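Local coordinates for protein pentalenene synthase (Streptomyces chartreusis NRRL 3882, PDB 6Q4S) that probably cyclises (2E,6E)-farnesyl diphosphate to the bicyclic sesquiterpenol 7-epi-alpha-eudesmol, with magnesium as cofactor, at residues N239-L244 with C250-A255; D171-F176 with M222-S227; A63-V68 with G190-G195; M70-L75 with A124-Y129. All blocks are in the same frame, centred on the assembly; numbering follows the deposited sequence.

Interaction 1: N239-L244 with C250-A255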
loop_
_atom_site.group_PDB
_atom_site.type_symbol
_atom_site.label_atom_id
_atom_site.label_comp_id
_atom_site.label_asym_id
_atom_site.label_seq_id
_atom_site.Cartn_x
_atom_site.Cartn_y
_atom_site.Cartn_z
ATOM N N ASN A 239 -15.915 20.135 -11.435
ATOM C CA ASN A 239 -14.860 21.100 -11.706
ATOM C C ASN A 239 -14.972 22.147 -10.637
ATOM O O ASN A 239 -16.082 22.579 -10.322
ATOM C CB ASN A 239 -15.070 21.655 -13.121
ATOM C CG ASN A 239 -14.003 22.643 -13.483
ATOM O OD1 ASN A 239 -12.942 22.309 -14.053
ATOM N ND2 ASN A 239 -14.241 23.853 -13.125
ATOM N N LEU A 240 -13.880 22.542 -10.010
ATOM C CA LEU A 240 -13.920 23.530 -8.945
ATOM C C LEU A 240 -14.813 24.818 -9.217
ATOM O O LEU A 240 -15.537 25.313 -8.300
ATOM C CB LEU A 240 -12.536 23.989 -8.613
ATOM C CG LEU A 240 -12.388 25.100 -7.566
ATOM C CD1 LEU A 240 -12.951 24.651 -6.231
ATOM C CD2 LEU A 240 -10.950 25.540 -7.383
ATOM N N ILE A 241 -14.670 25.348 -10.422
ATOM C CA ILE A 241 -15.376 26.560 -10.886
ATOM C C ILE A 241 -16.887 26.341 -10.810
ATOM O O ILE A 241 -17.589 27.076 -10.115
ATOM C CB ILE A 241 -15.001 26.913 -12.340
ATOM C CG1 ILE A 241 -13.484 27.103 -12.441
ATOM C CG2 ILE A 241 -15.746 28.167 -12.822
ATOM C CD1 ILE A 241 -12.996 28.342 -11.728
ATOM N N ALA A 242 -17.339 25.295 -11.484
ATOM C CA ALA A 242 -18.763 24.862 -11.474
ATOM C C ALA A 242 -19.295 24.622 -10.055
ATOM O O ALA A 242 -20.411 25.015 -9.691
ATOM C CB ALA A 242 -18.911 23.619 -12.293
ATOM N N VAL A 243 -18.462 24.047 -9.218
ATOM C CA VAL A 243 -18.879 23.709 -7.884
ATOM C C VAL A 243 -19.085 24.959 -7.082
ATOM O O VAL A 243 -20.044 25.059 -6.241
ATOM C CB VAL A 243 -17.813 22.781 -7.237
ATOM C CG1 VAL A 243 -18.009 22.632 -5.739
ATOM C CG2 VAL A 243 -17.872 21.416 -7.927
ATOM N N LEU A 244 -18.151 25.902 -7.245
ATOM C CA LEU A 244 -18.237 27.161 -6.504
ATOM C C LEU A 244 -19.506 27.960 -6.899
ATOM O O LEU A 244 -20.095 28.654 -6.041
ATOM C CB LEU A 244 -17.018 28.036 -6.692
ATOM C CG LEU A 244 -15.773 27.682 -5.908
ATOM C CD1 LEU A 244 -14.532 28.308 -6.537
ATOM C CD2 LEU A 244 -15.870 28.144 -4.485
ATOM N N CYS A 250 -23.265 32.379 -7.752
ATOM C CA CYS A 250 -22.580 33.621 -8.126
ATOM C C CYS A 250 -22.428 33.567 -9.640
ATOM O O CYS A 250 -22.967 32.657 -10.291
ATOM C CB CYS A 250 -21.281 33.761 -7.363
ATOM S SG CYS A 250 -20.077 32.448 -7.741
ATOM N N SER A 251 -21.780 34.593 -10.235
ATOM C CA SER A 251 -21.588 34.597 -11.701
ATOM C C SER A 251 -20.463 33.625 -12.080
ATOM O O SER A 251 -19.655 33.354 -11.244
ATOM C CB SER A 251 -21.203 35.992 -12.175
ATOM O OG SER A 251 -20.215 36.636 -11.346
ATOM N N TRP A 252 -20.399 33.157 -13.317
ATOM C CA TRP A 252 -19.272 32.398 -13.789
ATOM C C TRP A 252 -17.947 33.090 -13.492
ATOM O O TRP A 252 -17.021 32.445 -13.030
ATOM C CB TRP A 252 -19.376 32.098 -15.280
ATOM C CG TRP A 252 -20.251 30.975 -15.613
ATOM C CD1 TRP A 252 -21.336 31.008 -16.413
ATOM C CD2 TRP A 252 -20.133 29.600 -15.144
ATOM N NE1 TRP A 252 -21.901 29.746 -16.504
ATOM C CE2 TRP A 252 -21.177 28.865 -15.741
ATOM C CE3 TRP A 252 -19.232 28.931 -14.297
ATOM C CZ2 TRP A 252 -21.367 27.480 -15.513
ATOM C CZ3 TRP A 252 -19.415 27.539 -14.070
ATOM C CH2 TRP A 252 -20.479 26.837 -14.678
ATOM N N GLN A 253 -17.888 34.410 -13.684
ATOM C CA GLN A 253 -16.687 35.177 -13.353
ATOM C C GLN A 253 -16.401 35.310 -11.861
ATOM O O GLN A 253 -15.247 35.284 -11.484
ATOM C CB GLN A 253 -16.741 36.599 -14.003
ATOM C CG GLN A 253 -15.465 37.450 -13.893
ATOM C CD GLN A 253 -14.218 36.722 -14.416
ATOM O OE1 GLN A 253 -14.212 36.189 -15.540
ATOM N NE2 GLN A 253 -13.169 36.643 -13.567
ATOM N N GLN A 254 -17.400 35.508 -11.001
ATOM C CA GLN A 254 -17.122 35.523 -9.565
ATOM C C GLN A 254 -16.619 34.132 -9.049
ATOM O O GLN A 254 -15.911 34.095 -8.058
ATOM C CB GLN A 254 -18.333 35.907 -8.747
ATOM C CG GLN A 254 -18.758 37.368 -8.858
ATOM C CD GLN A 254 -20.159 37.570 -8.267
ATOM O OE1 GLN A 254 -21.134 36.965 -8.716
ATOM N NE2 GLN A 254 -20.241 38.372 -7.230
ATOM N N ALA A 255 -17.078 33.059 -9.708
ATOM C CA ALA A 255 -16.704 31.665 -9.386
ATOM C C ALA A 255 -15.216 31.414 -9.809
ATOM O O ALA A 255 -14.429 30.844 -9.042
ATOM C CB ALA A 255 -17.639 30.681 -10.084
#
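Ala-255 packs its methyl group against the start of helix 240-248. Its CB lies 3.6 Å from the carbonyl O of Ile-241 and also touches Leu-244 CB. Leu-244 in turn places its CD1 3.6 Å from Ala-255 O. The CA atoms of Ile-241 and Ala-255 are 5.5 Å apart, and the small alanine side chain suits so close an approach of two backbones.

The indole of Trp-252 makes a second apolar patch. It is met at its edge, near the ring plane. Trp-252 CZ3 is 3.8 Å from Ala-242 CA, and Trp-252 CE3 is 3.9 Å from Ile-241 CG2. Ile-241 has two modelled conformers, so its side-chain contacts are less certain.

The polar interactions are local. Ser-251 and Gln-254 form a capping box at the start of helix 252-284. Gln-254 N donates to Ser-251 OG at 3.1 Å. Ser-251 N returns a bond to Gln-254 OE1 at 2.9 Å, in the carbonyl plane and on a lone pair. Ser-251 OG donates to the same OE1 from a tilted position.

The contact joins two consecutive helices, 240-248 and 252-284, across the short connection between them. Phe-228 of helix 206-228 meets the Trp-252 ring, and Arg-245 makes a cation-pi contact with it. Helix 170-180 packs Leu-170 and Tyr-173 against Leu-240.

Interaction 2: D171-F176 with M222-S227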
loop_
_atom_site.group_PDB
_atom_site.type_symbol
_atom_site.label_atom_id
_atom_site.label_comp_id
_atom_site.label_asym_id
_atom_site.label_seq_id
_atom_site.Cartn_x
_atom_site.Cartn_y
_atom_site.Cartn_z
ATOM N N ASP A 171 -16.861 21.534 0.013
ATOM C CA ASP A 171 -15.894 20.884 0.949
ATOM C C ASP A 171 -15.573 19.426 0.559
ATOM O O ASP A 171 -14.369 19.016 0.611
ATOM C CB ASP A 171 -16.379 20.927 2.402
ATOM C CG ASP A 171 -16.294 22.326 3.021
ATOM O OD1 ASP A 171 -16.208 23.331 2.292
ATOM O OD2 ASP A 171 -16.277 22.404 4.253
ATOM N N GLU A 172 -16.595 18.686 0.162
ATOM C CA GLU A 172 -16.436 17.317 -0.318
ATOM C C GLU A 172 -15.644 17.284 -1.630
ATOM O O GLU A 172 -15.029 16.260 -1.937
ATOM C CB GLU A 172 -17.763 16.595 -0.647
ATOM C CG GLU A 172 -18.750 16.300 0.510
ATOM C CD GLU A 172 -20.234 16.355 0.037
ATOM O OE1 GLU A 172 -20.739 17.441 -0.512
ATOM O OE2 GLU A 172 -20.896 15.292 0.180
ATOM N N TYR A 173 -15.866 18.282 -2.488
ATOM C CA TYR A 173 -15.231 18.311 -3.788
ATOM C C TYR A 173 -13.746 18.549 -3.551
ATOM O O TYR A 173 -12.956 17.823 -4.146
ATOM C CB TYR A 173 -15.814 19.363 -4.769
ATOM C CG TYR A 173 -15.040 19.348 -6.054
ATOM C CD1 TYR A 173 -15.282 18.370 -7.016
ATOM C CD2 TYR A 173 -14.023 20.235 -6.255
ATOM C CE1 TYR A 173 -14.541 18.286 -8.173
ATOM C CE2 TYR A 173 -13.239 20.164 -7.411
ATOM C CZ TYR A 173 -13.486 19.199 -8.362
ATOM O OH TYR A 173 -12.706 19.165 -9.486
ATOM N N ALA A 174 -13.393 19.491 -2.673
ATOM C CA ALA A 174 -12.019 19.830 -2.385
ATOM C C ALA A 174 -11.297 18.620 -1.807
ATOM O O ALA A 174 -10.191 18.285 -2.239
ATOM C CB ALA A 174 -11.936 20.959 -1.398
ATOM N N GLU A 175 -11.937 17.943 -0.844
ATOM C CA GLU A 175 -11.372 16.694 -0.264
ATOM C C GLU A 175 -11.148 15.637 -1.315
ATOM O O GLU A 175 -10.087 15.041 -1.356
ATOM C CB GLU A 175 -12.286 16.082 0.808
ATOM C CG GLU A 175 -11.636 14.957 1.612
ATOM C CD GLU A 175 -12.478 14.489 2.813
ATOM O OE1 GLU A 175 -12.744 13.258 2.873
ATOM O OE2 GLU A 175 -12.864 15.341 3.672
ATOM N N PHE A 176 -12.165 15.390 -2.130
ATOM C CA PHE A 176 -12.081 14.404 -3.203
ATOM C C PHE A 176 -10.967 14.709 -4.290
ATOM O O PHE A 176 -10.271 13.773 -4.804
ATOM C CB PHE A 176 -13.404 14.309 -3.900
ATOM C CG PHE A 176 -13.532 13.172 -4.855
ATOM C CD1 PHE A 176 -13.378 11.874 -4.447
ATOM C CD2 PHE A 176 -13.861 13.389 -6.182
ATOM C CE1 PHE A 176 -13.525 10.811 -5.351
ATOM C CE2 PHE A 176 -14.038 12.339 -7.076
ATOM C CZ PHE A 176 -13.849 11.041 -6.669
ATOM N N MET A 222 -5.486 24.338 -9.978
ATOM C CA MET A 222 -4.972 24.936 -11.237
ATOM C C MET A 222 -5.415 24.164 -12.435
ATOM O O MET A 222 -5.846 24.729 -13.452
ATOM C CB MET A 222 -3.419 25.027 -11.224
ATOM C CG MET A 222 -2.896 25.996 -10.173
ATOM S SD MET A 222 -1.106 26.444 -10.111
ATOM C CE MET A 222 -0.932 26.533 -11.831
ATOM N N ASN A 223 -5.336 22.844 -12.347
ATOM C CA ASN A 223 -5.833 22.061 -13.408
ATOM C C ASN A 223 -7.337 22.218 -13.654
ATOM O O ASN A 223 -7.726 22.208 -14.816
ATOM C CB ASN A 223 -5.506 20.584 -13.259
ATOM C CG ASN A 223 -3.996 20.284 -13.380
ATOM O OD1 ASN A 223 -3.189 21.165 -13.640
ATOM N ND2 ASN A 223 -3.638 19.044 -13.153
ATOM N N ASP A 224 -8.175 22.361 -12.615
ATOM C CA ASP A 224 -9.600 22.653 -12.868
ATOM C C ASP A 224 -9.805 24.034 -13.558
ATOM O O ASP A 224 -10.574 24.124 -14.451
ATOM C CB ASP A 224 -10.380 22.659 -11.572
ATOM C CG ASP A 224 -10.555 21.245 -10.954
ATOM O OD1 ASP A 224 -10.000 20.218 -11.483
ATOM O OD2 ASP A 224 -11.332 21.178 -9.961
ATOM N N ILE A 225 -9.102 25.056 -13.096
ATOM C CA ILE A 225 -9.171 26.392 -13.709
ATOM C C ILE A 225 -8.794 26.308 -15.177
ATOM O O ILE A 225 -9.456 26.905 -16.016
ATOM C CB ILE A 225 -8.312 27.405 -12.978
ATOM C CG1 ILE A 225 -8.879 27.615 -11.568
ATOM C CG2 ILE A 225 -8.250 28.733 -13.748
ATOM C CD1 ILE A 225 -7.911 28.281 -10.639
ATOM N N HIS A 226 -7.751 25.539 -15.486
ATOM C CA HIS A 226 -7.263 25.425 -16.820
ATOM C C HIS A 226 -8.231 24.621 -17.688
ATOM O O HIS A 226 -8.484 25.052 -18.796
ATOM C CB HIS A 226 -5.852 24.822 -16.844
ATOM C CG HIS A 226 -5.160 25.018 -18.147
ATOM N ND1 HIS A 226 -5.033 24.012 -19.088
ATOM C CD2 HIS A 226 -4.619 26.132 -18.705
ATOM C CE1 HIS A 226 -4.425 24.496 -20.159
ATOM N NE2 HIS A 226 -4.169 25.780 -19.954
ATOM N N SER A 227 -8.772 23.485 -17.224
ATOM C CA SER A 227 -9.753 22.690 -18.025
ATOM C C SER A 227 -11.052 23.467 -18.272
ATOM O O SER A 227 -11.695 23.268 -19.296
ATOM C CB SER A 227 -10.213 21.397 -17.329
ATOM O OG SER A 227 -9.153 20.765 -16.688
#
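The Tyr-173 ring meets Asp-224 at its edge, with OD2 of the carboxylate in the ring plane. The ring and carboxylate planes are turned 47° apart. The ring of His-238 also meets that of Tyr-173, edge-to-face.

The two side chains approach from opposite directions and join through one hydrogen bond. Tyr-173 OH donates to Asp-224 OD2, and at 2.5 Å the bond is very short. OD2 also comes within 3.3 Å of Tyr-173 CE2. The tyrosine reaches this far because its CG is anti to the backbone N (chi1 177°), which directs the ring toward helix 206-228.

Asp-224 is held at both oxygens. OD2 also accepts from Leu-240 N, and OD1 forms a salt bridge with NE of Arg-177, a probable substrate-binding residue. The aspartate thus probably helps position that arginine. A phenylalanine in place of Tyr-173 would probably cost OD2 its short bond and, with it, the direct link between the two helices at this point.

Segment 222-227 also carries Asn-223 and Ser-227. With Glu-231 they are the likely ligands of one magnesium, the NSE triad of class I terpene synthases. Ser-227 OG donates to Asn-223 O at 2.8 Å. Ser-227 N reaches the same oxygen from the opposite face of the carbonyl plane.

Helices 170-180 and 206-228 are joined here in the protein interior. Helix 252-284 packs on Met-222 and Ile-225, while helix 136-161 lies against Phe-176.

Interaction 3: A63-V68 with G190-G195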
loop_
_atom_site.group_PDB
_atom_site.type_symbol
_atom_site.label_atom_id
_atom_site.label_comp_id
_atom_site.label_asym_id
_atom_site.label_seq_id
_atom_site.Cartn_x
_atom_site.Cartn_y
_atom_site.Cartn_z
ATOM N N ALA A 63 18.960 10.018 -18.796
ATOM C CA ALA A 63 18.271 9.877 -20.017
ATOM C C ALA A 63 17.451 8.595 -20.095
ATOM O O ALA A 63 16.359 8.592 -20.718
ATOM C CB ALA A 63 19.219 9.966 -21.202
ATOM N N ASP A 64 17.956 7.477 -19.565
ATOM C CA ASP A 64 17.205 6.246 -19.721
ATOM C C ASP A 64 15.973 6.278 -18.757
ATOM O O ASP A 64 14.957 5.677 -19.043
ATOM C CB ASP A 64 18.054 5.027 -19.404
ATOM C CG ASP A 64 19.181 4.789 -20.428
ATOM O OD1 ASP A 64 19.007 5.046 -21.652
ATOM O OD2 ASP A 64 20.226 4.299 -19.968
ATOM N N ASP A 65 16.182 6.841 -17.588
ATOM C CA ASP A 65 15.111 7.000 -16.588
ATOM C C ASP A 65 14.057 8.013 -17.039
ATOM O O ASP A 65 12.880 7.849 -16.745
ATOM C CB ASP A 65 15.696 7.432 -15.271
ATOM C CG ASP A 65 16.485 6.321 -14.588
ATOM O OD1 ASP A 65 16.311 5.124 -14.926
ATOM O OD2 ASP A 65 17.167 6.618 -13.591
ATOM N N MET A 66 14.444 8.985 -17.849
ATOM C CA MET A 66 13.461 9.895 -18.430
ATOM C C MET A 66 12.529 9.128 -19.335
ATOM O O MET A 66 11.294 9.348 -19.328
ATOM C CB MET A 66 14.120 11.067 -19.177
ATOM C CG MET A 66 13.137 12.074 -19.743
ATOM S SD MET A 66 11.918 12.799 -18.584
ATOM C CE MET A 66 13.035 13.584 -17.525
ATOM N N VAL A 67 13.071 8.157 -20.071
ATOM C CA VAL A 67 12.218 7.295 -20.880
ATOM C C VAL A 67 11.144 6.494 -20.018
ATOM O O VAL A 67 9.997 6.483 -20.371
ATOM C CB VAL A 67 13.007 6.265 -21.726
ATOM C CG1 VAL A 67 12.005 5.470 -22.577
ATOM C CG2 VAL A 67 13.980 6.994 -22.680
ATOM N N VAL A 68 11.598 5.884 -18.938
ATOM C CA VAL A 68 10.752 5.110 -18.021
ATOM C C VAL A 68 9.679 6.057 -17.451
ATOM O O VAL A 68 8.504 5.707 -17.417
ATOM C CB VAL A 68 11.626 4.531 -16.903
ATOM C CG1 VAL A 68 10.779 3.935 -15.748
ATOM C CG2 VAL A 68 12.531 3.459 -17.468
ATOM N N GLY A 190 9.922 11.529 -7.501
ATOM C CA GLY A 190 11.035 12.434 -7.630
ATOM C C GLY A 190 12.328 11.848 -7.039
ATOM O O GLY A 190 13.437 12.084 -7.547
ATOM N N GLU A 191 12.163 11.078 -5.979
ATOM C CA GLU A 191 13.267 10.436 -5.278
ATOM C C GLU A 191 13.866 9.362 -6.243
ATOM O O GLU A 191 15.075 9.312 -6.441
ATOM C CB GLU A 191 12.744 9.772 -4.001
ATOM C CG GLU A 191 12.489 10.726 -2.872
ATOM C CD GLU A 191 11.529 10.183 -1.831
ATOM O OE1 GLU A 191 11.944 9.655 -0.763
ATOM O OE2 GLU A 191 10.324 10.255 -2.100
ATOM N N ARG A 192 13.027 8.577 -6.915
ATOM C CA ARG A 192 13.539 7.641 -7.917
ATOM C C ARG A 192 14.281 8.319 -9.070
ATOM O O ARG A 192 15.315 7.800 -9.489
ATOM C CB ARG A 192 12.428 6.729 -8.456
ATOM C CG ARG A 192 12.755 5.909 -9.699
ATOM C CD ARG A 192 13.895 4.953 -9.314
ATOM N NE ARG A 192 14.124 4.061 -10.429
ATOM C CZ ARG A 192 14.975 4.334 -11.415
ATOM N NH1 ARG A 192 15.621 5.466 -11.415
ATOM N NH2 ARG A 192 15.174 3.500 -12.415
ATOM N N SER A 193 13.734 9.424 -9.565
ATOM C CA SER A 193 14.244 10.114 -10.723
ATOM C C SER A 193 15.624 10.742 -10.503
ATOM O O SER A 193 16.440 10.781 -11.424
ATOM C CB SER A 193 13.275 11.210 -11.122
ATOM O OG SER A 193 13.845 11.995 -12.125
ATOM N N ARG A 194 15.861 11.222 -9.297
ATOM C CA ARG A 194 17.045 11.931 -8.947
ATOM C C ARG A 194 18.017 11.131 -8.100
ATOM O O ARG A 194 19.164 11.515 -7.984
ATOM C CB ARG A 194 16.651 13.185 -8.241
ATOM C CG ARG A 194 17.788 14.201 -8.139
ATOM C CD ARG A 194 17.292 15.462 -7.463
ATOM N NE ARG A 194 18.313 16.492 -7.454
ATOM C CZ ARG A 194 18.157 17.712 -6.979
ATOM N NH1 ARG A 194 17.002 18.131 -6.451
ATOM N NH2 ARG A 194 19.183 18.525 -7.035
ATOM N N GLY A 195 17.573 10.056 -7.471
ATOM C CA GLY A 195 18.478 9.083 -6.827
ATOM C C GLY A 195 18.770 9.461 -5.414
ATOM O O GLY A 195 19.909 9.470 -5.011
HETATM O O HOH W 1 17.804 9.227 -13.111
#
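Asp-65 and Arg-192 meet through a bend in the arginine. A chi1 of 168° swings the Arg-192 chain away from its own amide nitrogen, and the chain then turns at chi2 (63°). This brings the guanidinium over to helix 63-79. The CB of Asp-65 points toward segment 190-195. The side chains cross at about a right angle.

The result is an end-on salt bridge with one nitrogen to each oxygen. Arg-192 NH1 donates to Asp-65 OD2 at 2.9 Å, with OD2 in the guanidinium plane. Arg-192 NH2 donates to Asp-65 OD1 at 3.2 Å, a longer and more bent bond. Both nitrogens come from above the carboxylate plane, and the two planes stand 78° apart.

In the all-helical terpene synthase fold this ties the start of helix 63-79 to the end of helix 183-194, away from the probable magnesium- and substrate-binding residues. A water adds a second link: it donates to Asp-65 OD2 and to Ser-193 O, each at 2.7 Å. With an alanine in place of Asp-65, the guanidinium would probably lose its carboxylate mate and the water one of its acceptors. Arg-192 NH2 also donates to Tyr-129 O of helix 118-131.

Interaction 4: M70-L75 with A124-Y129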
loop_
_atom_site.group_PDB
_atom_site.type_symbol
_atom_site.label_atom_id
_atom_site.label_comp_id
_atom_site.label_asym_id
_atom_site.label_seq_id
_atom_site.Cartn_x
_atom_site.Cartn_y
_atom_site.Cartn_z
ATOM N N MET A 70 8.419 8.923 -18.805
ATOM C CA MET A 70 7.456 9.212 -19.818
ATOM C C MET A 70 6.543 8.024 -20.056
ATOM O O MET A 70 5.333 8.182 -20.274
ATOM C CB MET A 70 8.089 9.597 -21.140
ATOM C CG MET A 70 8.965 10.860 -21.022
ATOM S SD MET A 70 9.697 11.224 -22.638
ATOM C CE MET A 70 10.327 12.853 -22.193
ATOM N N ASN A 71 7.125 6.821 -20.062
ATOM C CA ASN A 71 6.313 5.671 -20.289
ATOM C C ASN A 71 5.190 5.595 -19.148
ATOM O O ASN A 71 3.996 5.399 -19.423
ATOM C CB ASN A 71 7.185 4.394 -20.337
ATOM C CG ASN A 71 8.128 4.353 -21.538
ATOM O OD1 ASN A 71 7.938 5.045 -22.548
ATOM N ND2 ASN A 71 9.063 3.416 -21.474
ATOM N N TRP A 72 5.631 5.669 -17.930
ATOM C CA TRP A 72 4.729 5.732 -16.774
ATOM C C TRP A 72 3.656 6.814 -16.865
ATOM O O TRP A 72 2.472 6.519 -16.794
ATOM C CB TRP A 72 5.535 5.991 -15.575
ATOM C CG TRP A 72 4.790 6.013 -14.325
ATOM C CD1 TRP A 72 3.797 5.179 -13.926
ATOM C CD2 TRP A 72 4.993 6.921 -13.293
ATOM N NE1 TRP A 72 3.366 5.510 -12.668
ATOM C CE2 TRP A 72 4.071 6.601 -12.259
ATOM C CE3 TRP A 72 5.840 8.012 -13.133
ATOM C CZ2 TRP A 72 4.062 7.281 -11.050
ATOM C CZ3 TRP A 72 5.803 8.698 -11.981
ATOM C CH2 TRP A 72 4.921 8.342 -10.938
ATOM N N PHE A 73 4.091 8.047 -17.098
ATOM C CA PHE A 73 3.197 9.134 -17.391
ATOM C C PHE A 73 2.092 8.737 -18.365
ATOM O O PHE A 73 0.958 9.094 -18.157
ATOM C CB PHE A 73 3.943 10.309 -18.019
ATOM C CG PHE A 73 3.962 11.543 -17.211
ATOM C CD1 PHE A 73 3.020 12.514 -17.417
ATOM C CD2 PHE A 73 4.992 11.801 -16.321
ATOM C CE1 PHE A 73 3.053 13.691 -16.705
ATOM C CE2 PHE A 73 5.069 13.014 -15.635
ATOM C CZ PHE A 73 4.092 13.935 -15.806
ATOM N N SER A 74 2.429 8.062 -19.456
ATOM C CA SER A 74 1.450 7.731 -20.413
ATOM C C SER A 74 0.358 6.774 -19.873
ATOM O O SER A 74 -0.760 6.814 -20.407
ATOM C CB SER A 74 2.061 7.137 -21.711
ATOM O OG SER A 74 2.576 5.835 -21.531
ATOM N N LEU A 75 0.708 5.917 -18.893
ATOM C CA LEU A 75 -0.181 4.837 -18.409
ATOM C C LEU A 75 -1.416 5.425 -17.810
ATOM O O LEU A 75 -2.511 5.056 -18.188
ATOM C CB LEU A 75 0.490 3.899 -17.367
ATOM C CG LEU A 75 1.583 3.111 -18.030
ATOM C CD1 LEU A 75 2.320 2.198 -17.087
ATOM C CD2 LEU A 75 1.051 2.362 -19.220
ATOM N N ALA A 124 3.337 -3.647 -15.354
ATOM C CA ALA A 124 4.261 -4.590 -14.721
ATOM C C ALA A 124 5.714 -4.331 -15.129
ATOM O O ALA A 124 6.658 -4.469 -14.293
ATOM C CB ALA A 124 3.880 -6.019 -14.992
ATOM N N GLU A 125 5.911 -3.927 -16.387
ATOM C CA GLU A 125 7.260 -3.592 -16.880
ATOM C C GLU A 125 7.814 -2.357 -16.226
ATOM O O GLU A 125 8.890 -2.429 -15.696
ATOM C CB GLU A 125 7.299 -3.425 -18.422
ATOM C CG GLU A 125 8.715 -3.069 -18.918
ATOM C CD GLU A 125 8.746 -2.575 -20.366
ATOM O OE1 GLU A 125 8.529 -3.446 -21.233
ATOM O OE2 GLU A 125 8.966 -1.344 -20.592
ATOM N N VAL A 126 7.028 -1.275 -16.211
ATOM C CA VAL A 126 7.460 0.008 -15.709
ATOM C C VAL A 126 7.804 -0.050 -14.266
ATOM O O VAL A 126 8.789 0.569 -13.851
ATOM C CB VAL A 126 6.466 1.144 -16.061
ATOM C CG1 VAL A 126 6.656 2.433 -15.278
ATOM C CG2 VAL A 126 6.482 1.395 -17.554
ATOM N N TRP A 127 7.007 -0.774 -13.485
ATOM C CA TRP A 127 7.224 -0.845 -12.036
ATOM C C TRP A 127 8.555 -1.511 -11.692
ATOM O O TRP A 127 9.243 -1.064 -10.834
ATOM C CB TRP A 127 6.073 -1.580 -11.310
ATOM C CG TRP A 127 6.399 -1.869 -9.881
ATOM C CD1 TRP A 127 6.656 -3.082 -9.337
ATOM C CD2 TRP A 127 6.596 -0.919 -8.840
ATOM N NE1 TRP A 127 6.981 -2.966 -8.013
ATOM C CE2 TRP A 127 6.944 -1.638 -7.675
ATOM C CE3 TRP A 127 6.532 0.467 -8.773
ATOM C CZ2 TRP A 127 7.189 -1.025 -6.466
ATOM C CZ3 TRP A 127 6.810 1.067 -7.573
ATOM C CH2 TRP A 127 7.085 0.318 -6.424
ATOM N N LYS A 128 8.948 -2.514 -12.441
ATOM C CA LYS A 128 10.241 -3.128 -12.278
ATOM C C LYS A 128 11.376 -2.111 -12.402
ATOM O O LYS A 128 12.292 -2.093 -11.567
ATOM C CB LYS A 128 10.371 -4.238 -13.307
ATOM C CG LYS A 128 11.732 -4.958 -13.282
ATOM C CD LYS A 128 11.707 -6.146 -14.236
ATOM C CE LYS A 128 11.416 -5.687 -15.675
ATOM N NZ LYS A 128 11.516 -6.840 -16.622
ATOM N N TYR A 129 11.293 -1.199 -13.377
ATOM C CA TYR A 129 12.316 -0.114 -13.450
ATOM C C TYR A 129 12.174 0.980 -12.425
ATOM O O TYR A 129 13.161 1.484 -11.889
ATOM C CB TYR A 129 12.288 0.519 -14.821
ATOM C CG TYR A 129 12.734 -0.443 -15.914
ATOM C CD1 TYR A 129 13.994 -1.025 -15.875
ATOM C CD2 TYR A 129 11.885 -0.785 -16.970
ATOM C CE1 TYR A 129 14.413 -1.902 -16.869
ATOM C CE2 TYR A 129 12.304 -1.647 -17.973
ATOM C CZ TYR A 129 13.560 -2.209 -17.902
ATOM O OH TYR A 129 13.976 -3.071 -18.869
HETATM O O HOH W 2 9.720 1.246 -19.602
#
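Val-126 points its branched side chain at helix 70-75 and meets three residues there. The Trp-72 and Val-126 side chains cross at about a right angle. Val-126 CG1 sits 3.7 Å from Trp-72 CB, and the indole begins just beyond, with Trp-72 CG at 4.1 Å from the same methyl. With chi1 at -177° the indole is turned away from the backbone N of Trp-72, which leaves CB as the nearest Trp-72 atom to the methyl; the methyl meets the ring obliquely. The other methyl, Val-126 CG2, lies 4.2 Å from Asn-71 CB and 4.3 Å from Leu-75 CD1.

The short helical segments run 137° apart, with their axes 10.1 Å from each other. Trp-72 continues into an aromatic group with Trp-123 and Trp-146. Leu-75 packs on Ala-122 and Trp-123 of helix 118-131.

At one margin the contact turns polar. A water accepts from Asn-71 ND2 at 2.9 Å and donates to Glu-125 OE2 at 2.9 Å. Asn-71 OD1 bonds His-26 ND1, and Glu-125 OE2 accepts from Trp-29 NE1, both on helix 19-32. The direct contacts are apolar and depend on fit, while the polar link between the segments runs through the water and the buried amide has partners at both ends.

In the fold
The four contacts form two pairs on opposite sides of the chain's centre. Interactions 1 and 2 have centres 11 Å apart and touch where Leu-240 N lies 2.9 Å from Asp-224 OD2. Interaction 2 holds two likely magnesium ligands, and in interaction 1 the side chain of Ile-241 is about 8 Å from that of Ser-227. Interactions 3 and 4 share helix 63-79, with centres 11 Å apart. They meet where Arg-192 NH2 lies 2.9 Å from Tyr-129 O. Interaction 4 lies nearer the probable metal-binding DDXXD motif: the side chain of Leu-75 is about 10 Å from that of Asp-80. Interactions 2 and 4 have centres 26 Å apart and nearest atoms about 9 Å apart.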